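Local coordinates for protein peroxiredoxin (Clostridioides difficile, PDB 6TSB) that probably reduces peroxides through its peroxiredoxin part and hydrolyses chitin through the family 18 glycoside hydrolase domain, the part of this spore coat protein held by the chain, at residues Tyr285-Asp290 with Pro296-Asp301; Arg219-Gln222 with Asp227-Leu230; Leu82-Lys85 with Ser90-Val93; Asn123-Ile126 with Ala130-Gly133. All blocks are in the same frame, centred on the assembly; numbering follows the deposited sequence.

Interaction 1: residues Tyr285-Asp290 with Pro296-Asp301; sequences YEYRFD and PYLVKD
R288 pushes its CB over one face of the Y297 ring, 3.4 Å from the ring centroid and offset toward the rim, a CH-pi contact in the densely packed half. With chi1 at 70°, Y297 holds its ring between its own backbone N and carbonyl carbon and leans it across R288, with the ring edge facing D290 N. A water bridges Y297 OH (3.0 Å) and F289 O. Further along, V299 CG2 lies over the centre of the R288 guanidinium, 3.5 Å from CZ. This is the first hairpin of a three-stranded antiparallel sheet that continues into strand 303-307 within the family 18 domain. E286 with V299 and R288 with Y297 are its hydrogen-bonded pairs, E286 N reaching V299 O at 2.8 Å and almost straight (174°). On the other face Y287 and F289 flank P296, with F289 CE2 3.6 Å from P296 N and helix 311-323 behind; the hydroxyl of Y287 bonds D310. The more open end is Y285 with K300, both partly exposed; K300 CD sits squarely over the Y285 ring, 3.9 Å from its centroid, while K300 NZ bonds N283 O. L230 of the second subunit covers Y297 and D290.

Interaction 2: residues Arg219-Gln222 with Asp227-Leu230; sequences RKHQ and DSDL
H221 and L230 cross at a slant, the imidazole brought in at its NE2 side so that NE2 lies 3.3 Å from L230 CB. The carbonyl oxygen of L230 sits over one face of the same ring, with CD2 3.3 Å from L230 O, and also accepts the backbone N of H221 at 2.7 Å. One peptide oxygen is thus gripped by the backbone N of H221 and roofed by its side chain. S228 comes from another direction, its OG in the plane of the imidazole at the ring edge, 4.0 Å from CD2. That hydroxyl accepts L230 N at 2.9 Å, closing an ST turn within 227-230. D290 of the second subunit bonds H221 NE2 and S228 OG through the same carboxylate oxygen, so the ring and the hydroxyl converge on one oxygen of the neighbouring subunit. K220 takes a separate route: bends at chi2, chi3 and chi4 fold its chain back past L230 O until NZ bonds D229 O at 3.1 Å, with S231 O as a further partner. Both segments belong to the long loop between strand 201-204 and helix 237-246, where R219 and Q222 touch strand 254-264, and F304 from strand 303-307 of the second subunit meets the H221 ring at a steep tilt.

Interaction 3: residues Leu82-Lys85 with Ser90-Val93; sequences LALK and SLKV
L82 and V93 make the first of the apolar contacts, L82 CD2 meeting V93 CG1 at 3.7 Å as the two side chains slant across each other. The second methyl of V93 serves another residue: CG2 lies 3.7 Å from K85 CD, so the valine fork is split between a leucine tip and the methylene run of a lysine. L84 meets L91 through its CB, 3.8 Å from L91 CD2. L91 has CG anti to its backbone N (chi1 178°), which carries that methyl branch across to the end of the helix.

No hydrogen bond spans the two segments; the polar side is K85 passing L91 O. K85 bends at chi3 (85°) and brings CE within 3.1 Å of L91 O, a close approach of a carbon next to the charged nitrogen. NZ itself stays 4.1 Å from L91 O and continues to D132, with which it forms a long, weak ion pair. Inside 82-85, the backbone N of K85 bonds L82 O at 3.2 Å, keeping the chain coiled as helix 75-83 runs out.

The contact closes the return from that helix into strand 92-98, part of the beta-alpha-beta crossover that leads from strand 56-64 to the next parallel strand of the TIM barrel. L91 and V93 both also touch V57 on strand 56-64, K92 shares backbone bonds with D55 and V57, and L82 packs on Y129 in the loop behind helix 112-128.

Interaction 4: residues Asn123-Ile126 with Ala130-Gly133; sequences NQMI and ALDG
I126 O accepts L131 N at 2.9 Å, though the hydrogen bond is bent (145° at the hydrogen). This is the long backward bond of a Schellman motif: A130, with positive phi (46°), is the first residue to leave the helical conformation at the end of helix 112-128, and the chain then turns toward strand 133-137 of the barrel. A130 N lies close to I126 O as well, but at too poor an angle for a bond. The turn folds L131 back over the last helical turns, and the apolar contact of I126 with L131 is the one commonly found alongside this kind of cap. Here it is modest, I126 CG1 standing 4.3 Å from L131 CB. L131 reaches further with its CD1, which slants across M125 and comes within 4.1 Å of M125 CG. M125 and L131 both also touch V95 on strand 92-98, so the helix end is pressed onto the barrel sheet there. The carbonyl of L131 bonds K173 NZ, while I126 CG2 lies 3.6 Å from the same L131 oxygen. At the start of the strand, I126 CD1 packs on the backbone of G133, 4.1 Å from its CA.

In the fold
Along the chain the order is interaction 3, interaction 4, interaction 2, interaction 1. Interactions 3 and 4 lie 13 Å apart between centres, on consecutive helix-to-strand returns of the TIM barrel, and are joined by D132, whose OD2 probably accepts the backbone N of V93 at 2.7 Å. Interaction 2 lies across the chain's centre from both. Interaction 1, about 28 Å from interaction 2 and 47 Å from interaction 4 between centres, belongs to the small sheet beyond the barrel. Within one chain interactions 1 and 2 do not touch; the 285-290 strand of one chain meets the 219-230 loop of the other, consistent with the small sheet being exchanged between the two subunits.

Interaction 1: residues Tyr285-Asp290 with Pro296-Asp301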
loop_
_atom_site.group_PDB
_atom_site.type_symbol
_atom_site.label_atom_id
_atom_site.label_comp_id
_atom_site.label_asym_id
_atom_site.label_seq_id
_atom_site.Cartn_x
_atom_site.Cartn_y
_atom_site.Cartn_z
ATOM N N TYR A 285 13.345 -3.548 -3.364
ATOM C CA TYR A 285 12.393 -2.751 -4.185
ATOM C C TYR A 285 11.243 -2.291 -3.288
ATOM O O TYR A 285 10.571 -3.122 -2.627
ATOM C CB TYR A 285 11.869 -3.540 -5.389
ATOM C CG TYR A 285 12.813 -3.593 -6.563
ATOM C CD1 TYR A 285 12.997 -2.482 -7.372
ATOM C CD2 TYR A 285 13.525 -4.744 -6.869
ATOM C CE1 TYR A 285 13.860 -2.509 -8.455
ATOM C CE2 TYR A 285 14.389 -4.789 -7.954
ATOM C CZ TYR A 285 14.562 -3.665 -8.746
ATOM O OH TYR A 285 15.408 -3.684 -9.813
ATOM N N GLU A 286 11.030 -0.978 -3.257
ATOM C CA GLU A 286 10.011 -0.348 -2.387
ATOM C C GLU A 286 8.833 0.095 -3.263
ATOM O O GLU A 286 9.072 0.700 -4.331
ATOM C CB GLU A 286 10.670 0.782 -1.593
ATOM C CG GLU A 286 10.122 0.928 -0.183
ATOM C CD GLU A 286 11.154 1.151 0.907
ATOM O OE1 GLU A 286 12.369 1.016 0.633
ATOM O OE2 GLU A 286 10.731 1.444 2.035
ATOM N N TYR A 287 7.615 -0.229 -2.827
ATOM C CA TYR A 287 6.331 0.132 -3.479
ATOM C C TYR A 287 5.993 1.592 -3.144
ATOM O O TYR A 287 5.975 1.946 -1.943
ATOM C CB TYR A 287 5.243 -0.836 -3.017
ATOM C CG TYR A 287 3.881 -0.574 -3.593
ATOM C CD1 TYR A 287 3.062 0.411 -3.059
ATOM C CD2 TYR A 287 3.399 -1.312 -4.666
ATOM C CE1 TYR A 287 1.791 0.640 -3.561
ATOM C CE2 TYR A 287 2.136 -1.080 -5.194
ATOM C CZ TYR A 287 1.326 -0.100 -4.639
ATOM O OH TYR A 287 0.074 0.142 -5.135
ATOM N N ARG A 288 5.763 2.414 -4.177
ATOM C CA ARG A 288 5.342 3.842 -4.078
ATOM C C ARG A 288 4.089 4.066 -4.938
ATOM O O ARG A 288 3.814 3.242 -5.851
ATOM C CB ARG A 288 6.469 4.774 -4.538
ATOM C CG ARG A 288 7.746 4.697 -3.714
ATOM C CD ARG A 288 7.632 5.477 -2.422
ATOM N NE ARG A 288 8.686 5.111 -1.483
ATOM C CZ ARG A 288 9.847 5.746 -1.332
ATOM N NH1 ARG A 288 10.139 6.808 -2.067
ATOM N NH2 ARG A 288 10.720 5.302 -0.443
ATOM N N PHE A 289 3.347 5.140 -4.665
ATOM C CA PHE A 289 2.091 5.506 -5.381
ATOM C C PHE A 289 2.039 7.025 -5.642
ATOM O O PHE A 289 2.220 7.878 -4.717
ATOM C CB PHE A 289 0.842 4.979 -4.652
ATOM C CG PHE A 289 -0.333 4.752 -5.566
ATOM C CD1 PHE A 289 -1.132 5.812 -5.959
ATOM C CD2 PHE A 289 -0.594 3.496 -6.085
ATOM C CE1 PHE A 289 -2.190 5.612 -6.828
ATOM C CE2 PHE A 289 -1.648 3.291 -6.962
ATOM C CZ PHE A 289 -2.443 4.350 -7.334
ATOM N N ASP A 290 1.787 7.366 -6.909
ATOM C CA ASP A 290 1.470 8.739 -7.367
ATOM C C ASP A 290 -0.051 8.869 -7.329
ATOM O O ASP A 290 -0.714 8.243 -8.163
ATOM C CB ASP A 290 2.098 8.980 -8.736
ATOM C CG ASP A 290 2.238 10.436 -9.120
ATOM O OD1 ASP A 290 1.410 11.259 -8.636
ATOM O OD2 ASP A 290 3.184 10.734 -9.905
ATOM N N PRO A 296 0.717 3.018 -9.703
ATOM C CA PRO A 296 1.814 2.556 -8.844
ATOM C C PRO A 296 3.184 2.655 -9.519
ATOM O O PRO A 296 3.237 2.771 -10.723
ATOM C CB PRO A 296 1.498 1.079 -8.596
ATOM C CG PRO A 296 0.727 0.674 -9.845
ATOM C CD PRO A 296 -0.090 1.894 -10.221
ATOM N N TYR A 297 4.243 2.617 -8.721
ATOM C CA TYR A 297 5.640 2.567 -9.205
ATOM C C TYR A 297 6.523 1.979 -8.104
ATOM O O TYR A 297 6.032 1.792 -6.980
ATOM C CB TYR A 297 6.080 3.956 -9.678
ATOM C CG TYR A 297 6.286 5.033 -8.636
ATOM C CD1 TYR A 297 5.223 5.644 -7.979
ATOM C CD2 TYR A 297 7.565 5.509 -8.370
ATOM C CE1 TYR A 297 5.435 6.669 -7.058
ATOM C CE2 TYR A 297 7.795 6.525 -7.455
ATOM C CZ TYR A 297 6.728 7.115 -6.795
ATOM O OH TYR A 297 6.993 8.123 -5.898
ATOM N N LEU A 298 7.780 1.692 -8.437
ATOM C CA LEU A 298 8.793 1.135 -7.510
ATOM C C LEU A 298 10.033 2.039 -7.483
ATOM O O LEU A 298 10.434 2.547 -8.567
ATOM C CB LEU A 298 9.182 -0.276 -7.956
ATOM C CG LEU A 298 8.031 -1.257 -8.163
ATOM C CD1 LEU A 298 8.554 -2.684 -8.246
ATOM C CD2 LEU A 298 6.985 -1.137 -7.071
ATOM N N VAL A 299 10.613 2.206 -6.288
ATOM C CA VAL A 299 11.937 2.862 -6.079
ATOM C C VAL A 299 12.920 1.816 -5.535
ATOM O O VAL A 299 12.472 0.830 -4.907
ATOM C CB VAL A 299 11.845 4.098 -5.158
ATOM C CG1 VAL A 299 11.014 5.212 -5.788
ATOM C CG2 VAL A 299 11.316 3.749 -3.775
ATOM N N LYS A 300 14.206 2.021 -5.821
ATOM C CA LYS A 300 15.343 1.273 -5.224
ATOM C C LYS A 300 16.604 2.133 -5.345
ATOM O O LYS A 300 16.918 2.539 -6.497
ATOM C CB LYS A 300 15.537 -0.081 -5.911
ATOM C CG LYS A 300 16.193 -1.133 -5.031
ATOM C CD LYS A 300 16.866 -2.227 -5.811
ATOM C CE LYS A 300 17.505 -3.267 -4.916
ATOM N NZ LYS A 300 17.777 -4.516 -5.667
ATOM N N ASP A 301 17.263 2.398 -4.202
ATOM C CA ASP A 301 18.527 3.180 -4.056
ATOM C C ASP A 301 18.290 4.651 -4.451
ATOM O O ASP A 301 19.117 5.206 -5.234
ATOM C CB ASP A 301 19.681 2.512 -4.817
ATOM C CG ASP A 301 20.146 1.218 -4.167
ATOM O OD1 ASP A 301 19.286 0.362 -3.859
ATOM O OD2 ASP A 301 21.362 1.087 -3.944
HETATM O O HOH W 1 4.592 9.865 -5.462
#

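Interaction 2: residues Arg219-Gln222 with Asp227-Leu230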
loop_
_atom_site.group_PDB
_atom_site.type_symbol
_atom_site.label_atom_id
_atom_site.label_comp_id
_atom_site.label_asym_id
_atom_site.label_seq_id
_atom_site.Cartn_x
_atom_site.Cartn_y
_atom_site.Cartn_z
ATOM N N ARG A 219 -5.144 -14.918 15.562
ATOM C CA ARG A 219 -4.827 -14.295 14.243
ATOM C C ARG A 219 -5.626 -12.996 14.090
ATOM O O ARG A 219 -6.307 -12.820 13.061
ATOM C CB ARG A 219 -5.123 -15.265 13.095
ATOM C CG ARG A 219 -4.151 -16.431 12.982
ATOM C CD ARG A 219 -4.576 -17.416 11.907
ATOM N NE ARG A 219 -5.562 -18.364 12.423
ATOM C CZ ARG A 219 -5.497 -19.689 12.312
ATOM N NH1 ARG A 219 -6.449 -20.443 12.840
ATOM N NH2 ARG A 219 -4.496 -20.259 11.664
ATOM N N LYS A 220 -5.540 -12.116 15.084
ATOM C CA LYS A 220 -6.232 -10.807 15.095
ATOM C C LYS A 220 -5.157 -9.731 15.274
ATOM O O LYS A 220 -3.975 -10.123 15.428
ATOM C CB LYS A 220 -7.275 -10.778 16.215
ATOM C CG LYS A 220 -8.189 -11.994 16.327
ATOM C CD LYS A 220 -9.088 -12.229 15.129
ATOM C CE LYS A 220 -10.527 -12.532 15.500
ATOM N NZ LYS A 220 -11.358 -11.306 15.446
ATOM N N HIS A 221 -5.545 -8.451 15.270
ATOM C CA HIS A 221 -4.649 -7.300 15.558
ATOM C C HIS A 221 -4.263 -7.269 17.039
ATOM O O HIS A 221 -5.128 -7.581 17.910
ATOM C CB HIS A 221 -5.288 -5.956 15.213
ATOM C CG HIS A 221 -5.813 -5.895 13.827
ATOM N ND1 HIS A 221 -5.015 -6.154 12.739
ATOM C CD2 HIS A 221 -7.042 -5.595 13.354
ATOM C CE1 HIS A 221 -5.725 -6.013 11.644
ATOM N NE2 HIS A 221 -6.975 -5.660 11.995
ATOM N N GLN A 222 -3.008 -6.876 17.283
ATOM C CA GLN A 222 -2.371 -6.740 18.619
ATOM C C GLN A 222 -2.547 -5.303 19.132
ATOM O O GLN A 222 -2.501 -5.158 20.360
ATOM C CB GLN A 222 -0.889 -7.139 18.558
ATOM C CG GLN A 222 0.034 -6.090 17.929
ATOM C CD GLN A 222 1.419 -6.075 18.547
ATOM O OE1 GLN A 222 1.585 -6.278 19.745
ATOM N NE2 GLN A 222 2.440 -5.805 17.746
ATOM N N ASP A 227 -12.077 -0.570 16.690
ATOM C CA ASP A 227 -12.604 -1.951 16.505
ATOM C C ASP A 227 -12.762 -2.244 14.999
ATOM O O ASP A 227 -12.883 -1.264 14.196
ATOM C CB ASP A 227 -13.938 -2.154 17.239
ATOM C CG ASP A 227 -13.865 -2.211 18.762
ATOM O OD1 ASP A 227 -12.783 -2.557 19.296
ATOM O OD2 ASP A 227 -14.908 -1.925 19.409
ATOM N N SER A 228 -12.778 -3.542 14.651
ATOM C CA SER A 228 -13.001 -4.123 13.296
ATOM C C SER A 228 -13.336 -5.622 13.429
ATOM O O SER A 228 -13.446 -6.121 14.582
ATOM C CB SER A 228 -11.787 -3.930 12.417
ATOM O OG SER A 228 -10.908 -5.050 12.522
ATOM N N ASP A 229 -13.427 -6.327 12.291
ATOM C CA ASP A 229 -13.641 -7.801 12.197
ATOM C C ASP A 229 -12.395 -8.560 12.656
ATOM O O ASP A 229 -12.522 -9.742 13.030
ATOM C CB ASP A 229 -13.936 -8.257 10.761
ATOM C CG ASP A 229 -15.385 -8.636 10.492
ATOM O OD1 ASP A 229 -16.235 -8.415 11.391
ATOM O OD2 ASP A 229 -15.652 -9.166 9.385
ATOM N N LEU A 230 -11.231 -7.924 12.586
ATOM C CA LEU A 230 -9.922 -8.599 12.780
ATOM C C LEU A 230 -9.302 -8.228 14.135
ATOM O O LEU A 230 -8.117 -8.516 14.327
ATOM C CB LEU A 230 -9.028 -8.196 11.606
ATOM C CG LEU A 230 -9.547 -8.640 10.239
ATOM C CD1 LEU A 230 -8.737 -7.997 9.115
ATOM C CD2 LEU A 230 -9.540 -10.165 10.137
#

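Interaction 3: residues Leu82-Lys85 with Ser90-Val93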
loop_
_atom_site.group_PDB
_atom_site.type_symbol
_atom_site.label_atom_id
_atom_site.label_comp_id
_atom_site.label_asym_id
_atom_site.label_seq_id
_atom_site.Cartn_x
_atom_site.Cartn_y
_atom_site.Cartn_z
ATOM N N LEU A 82 23.011 7.202 29.610
ATOM C CA LEU A 82 23.101 8.444 30.412
ATOM C C LEU A 82 24.040 9.417 29.716
ATOM O O LEU A 82 23.851 10.629 29.904
ATOM C CB LEU A 82 23.615 8.148 31.829
ATOM C CG LEU A 82 22.532 7.720 32.819
ATOM C CD1 LEU A 82 23.137 7.152 34.084
ATOM C CD2 LEU A 82 21.627 8.887 33.148
ATOM N N ALA A 83 25.031 8.897 28.995
ATOM C CA ALA A 83 26.067 9.715 28.332
ATOM C C ALA A 83 25.454 10.529 27.177
ATOM O O ALA A 83 26.027 11.572 26.847
ATOM C CB ALA A 83 27.184 8.819 27.869
ATOM N N LEU A 84 24.323 10.101 26.602
ATOM C CA LEU A 84 23.596 10.875 25.551
ATOM C C LEU A 84 23.251 12.282 26.041
ATOM O O LEU A 84 22.978 13.113 25.190
ATOM C CB LEU A 84 22.313 10.157 25.134
ATOM C CG LEU A 84 22.531 8.849 24.398
ATOM C CD1 LEU A 84 21.201 8.252 23.959
ATOM C CD2 LEU A 84 23.464 9.064 23.211
ATOM N N LYS A 85 23.280 12.543 27.348
ATOM C CA LYS A 85 22.976 13.877 27.919
ATOM C C LYS A 85 24.154 14.826 27.673
ATOM O O LYS A 85 23.970 16.049 27.870
ATOM C CB LYS A 85 22.617 13.765 29.404
ATOM C CG LYS A 85 21.312 13.023 29.696
ATOM C CD LYS A 85 20.902 13.077 31.159
ATOM C CE LYS A 85 20.116 14.321 31.515
ATOM N NZ LYS A 85 20.153 14.600 32.969
ATOM N N SER A 90 19.048 18.226 27.829
ATOM C CA SER A 90 17.592 18.283 28.118
ATOM C C SER A 90 16.942 16.892 27.990
ATOM O O SER A 90 15.743 16.779 28.308
ATOM C CB SER A 90 16.927 19.275 27.194
ATOM O OG SER A 90 16.883 18.771 25.866
ATOM N N LEU A 91 17.656 15.884 27.473
ATOM C CA LEU A 91 17.112 14.508 27.360
ATOM C C LEU A 91 16.846 14.016 28.778
ATOM O O LEU A 91 17.676 14.294 29.681
ATOM C CB LEU A 91 18.086 13.585 26.625
ATOM C CG LEU A 91 17.654 12.130 26.498
ATOM C CD1 LEU A 91 16.527 11.974 25.501
ATOM C CD2 LEU A 91 18.819 11.248 26.089
ATOM N N LYS A 92 15.685 13.388 28.958
ATOM C CA LYS A 92 15.246 12.821 30.256
ATOM C C LYS A 92 15.589 11.337 30.211
ATOM O O LYS A 92 15.198 10.665 29.216
ATOM C CB LYS A 92 13.753 13.072 30.501
ATOM C CG LYS A 92 13.412 14.474 30.994
ATOM C CD LYS A 92 11.918 14.752 31.017
ATOM C CE LYS A 92 11.513 15.829 32.000
ATOM N NZ LYS A 92 11.509 17.176 31.388
ATOM N N VAL A 93 16.319 10.869 31.224
ATOM C CA VAL A 93 16.696 9.445 31.343
ATOM C C VAL A 93 15.969 8.854 32.555
ATOM O O VAL A 93 16.198 9.280 33.705
ATOM C CB VAL A 93 18.223 9.266 31.392
ATOM C CG1 VAL A 93 18.568 7.786 31.336
ATOM C CG2 VAL A 93 18.921 10.032 30.265
#

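Interaction 4: residues Asn123-Ile126 with Ala130-Gly133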
loop_
_atom_site.group_PDB
_atom_site.type_symbol
_atom_site.label_atom_id
_atom_site.label_comp_id
_atom_site.label_asym_id
_atom_site.label_seq_id
_atom_site.Cartn_x
_atom_site.Cartn_y
_atom_site.Cartn_z
ATOM N N ASN A 123 14.961 6.303 45.411
ATOM C CA ASN A 123 15.567 7.649 45.520
ATOM C C ASN A 123 17.086 7.482 45.490
ATOM O O ASN A 123 17.773 8.369 44.971
ATOM C CB ASN A 123 15.094 8.364 46.772
ATOM C CG ASN A 123 15.590 9.788 46.841
ATOM O OD1 ASN A 123 16.301 10.151 47.772
ATOM N ND2 ASN A 123 15.264 10.578 45.840
ATOM N N GLN A 124 17.574 6.364 46.023
ATOM C CA GLN A 124 19.014 6.058 46.039
ATOM C C GLN A 124 19.483 5.817 44.606
ATOM O O GLN A 124 20.497 6.370 44.225
ATOM C CB GLN A 124 19.325 4.850 46.907
ATOM C CG GLN A 124 20.778 4.841 47.340
ATOM C CD GLN A 124 21.326 3.438 47.411
ATOM O OE1 GLN A 124 21.128 2.729 48.400
ATOM N NE2 GLN A 124 22.025 3.040 46.353
ATOM N N MET A 125 18.778 5.003 43.843
ATOM C CA MET A 125 19.156 4.737 42.437
ATOM C C MET A 125 19.069 6.031 41.611
ATOM O O MET A 125 19.935 6.228 40.731
ATOM C CB MET A 125 18.256 3.657 41.853
ATOM C CG MET A 125 18.501 3.401 40.398
ATOM S SD MET A 125 17.351 2.167 39.834
ATOM C CE MET A 125 18.016 0.751 40.704
ATOM N N ILE A 126 18.102 6.911 41.890
ATOM C CA ILE A 126 17.956 8.208 41.167
ATOM C C ILE A 126 19.166 9.092 41.484
ATOM O O ILE A 126 19.700 9.685 40.538
ATOM C CB ILE A 126 16.625 8.927 41.476
ATOM C CG1 ILE A 126 15.437 8.206 40.827
ATOM C CG2 ILE A 126 16.679 10.390 41.050
ATOM C CD1 ILE A 126 14.079 8.678 41.325
ATOM N N ALA A 130 22.227 9.927 38.757
ATOM C CA ALA A 130 21.655 11.236 38.357
ATOM C C ALA A 130 20.511 11.016 37.351
ATOM O O ALA A 130 20.500 11.701 36.305
ATOM C CB ALA A 130 22.737 12.120 37.775
ATOM N N LEU A 131 19.570 10.116 37.657
ATOM C CA LEU A 131 18.393 9.880 36.785
ATOM C C LEU A 131 17.450 11.077 36.871
ATOM O O LEU A 131 17.479 11.807 37.883
ATOM C CB LEU A 131 17.652 8.619 37.212
ATOM C CG LEU A 131 18.453 7.321 37.216
ATOM C CD1 LEU A 131 17.508 6.190 37.604
ATOM C CD2 LEU A 131 19.073 7.055 35.860
ATOM N N ASP A 132 16.632 11.243 35.846
ATOM C CA ASP A 132 15.563 12.274 35.788
ATOM C C ASP A 132 14.287 11.715 36.450
ATOM O O ASP A 132 13.412 12.503 36.857
ATOM C CB ASP A 132 15.380 12.685 34.334
ATOM C CG ASP A 132 16.604 13.380 33.762
ATOM O OD1 ASP A 132 16.888 14.513 34.224
ATOM O OD2 ASP A 132 17.255 12.784 32.856
ATOM N N GLY A 133 14.190 10.389 36.542
ATOM C CA GLY A 133 13.242 9.746 37.456
ATOM C C GLY A 133 13.035 8.292 37.124
ATOM O O GLY A 133 13.959 7.654 36.629
#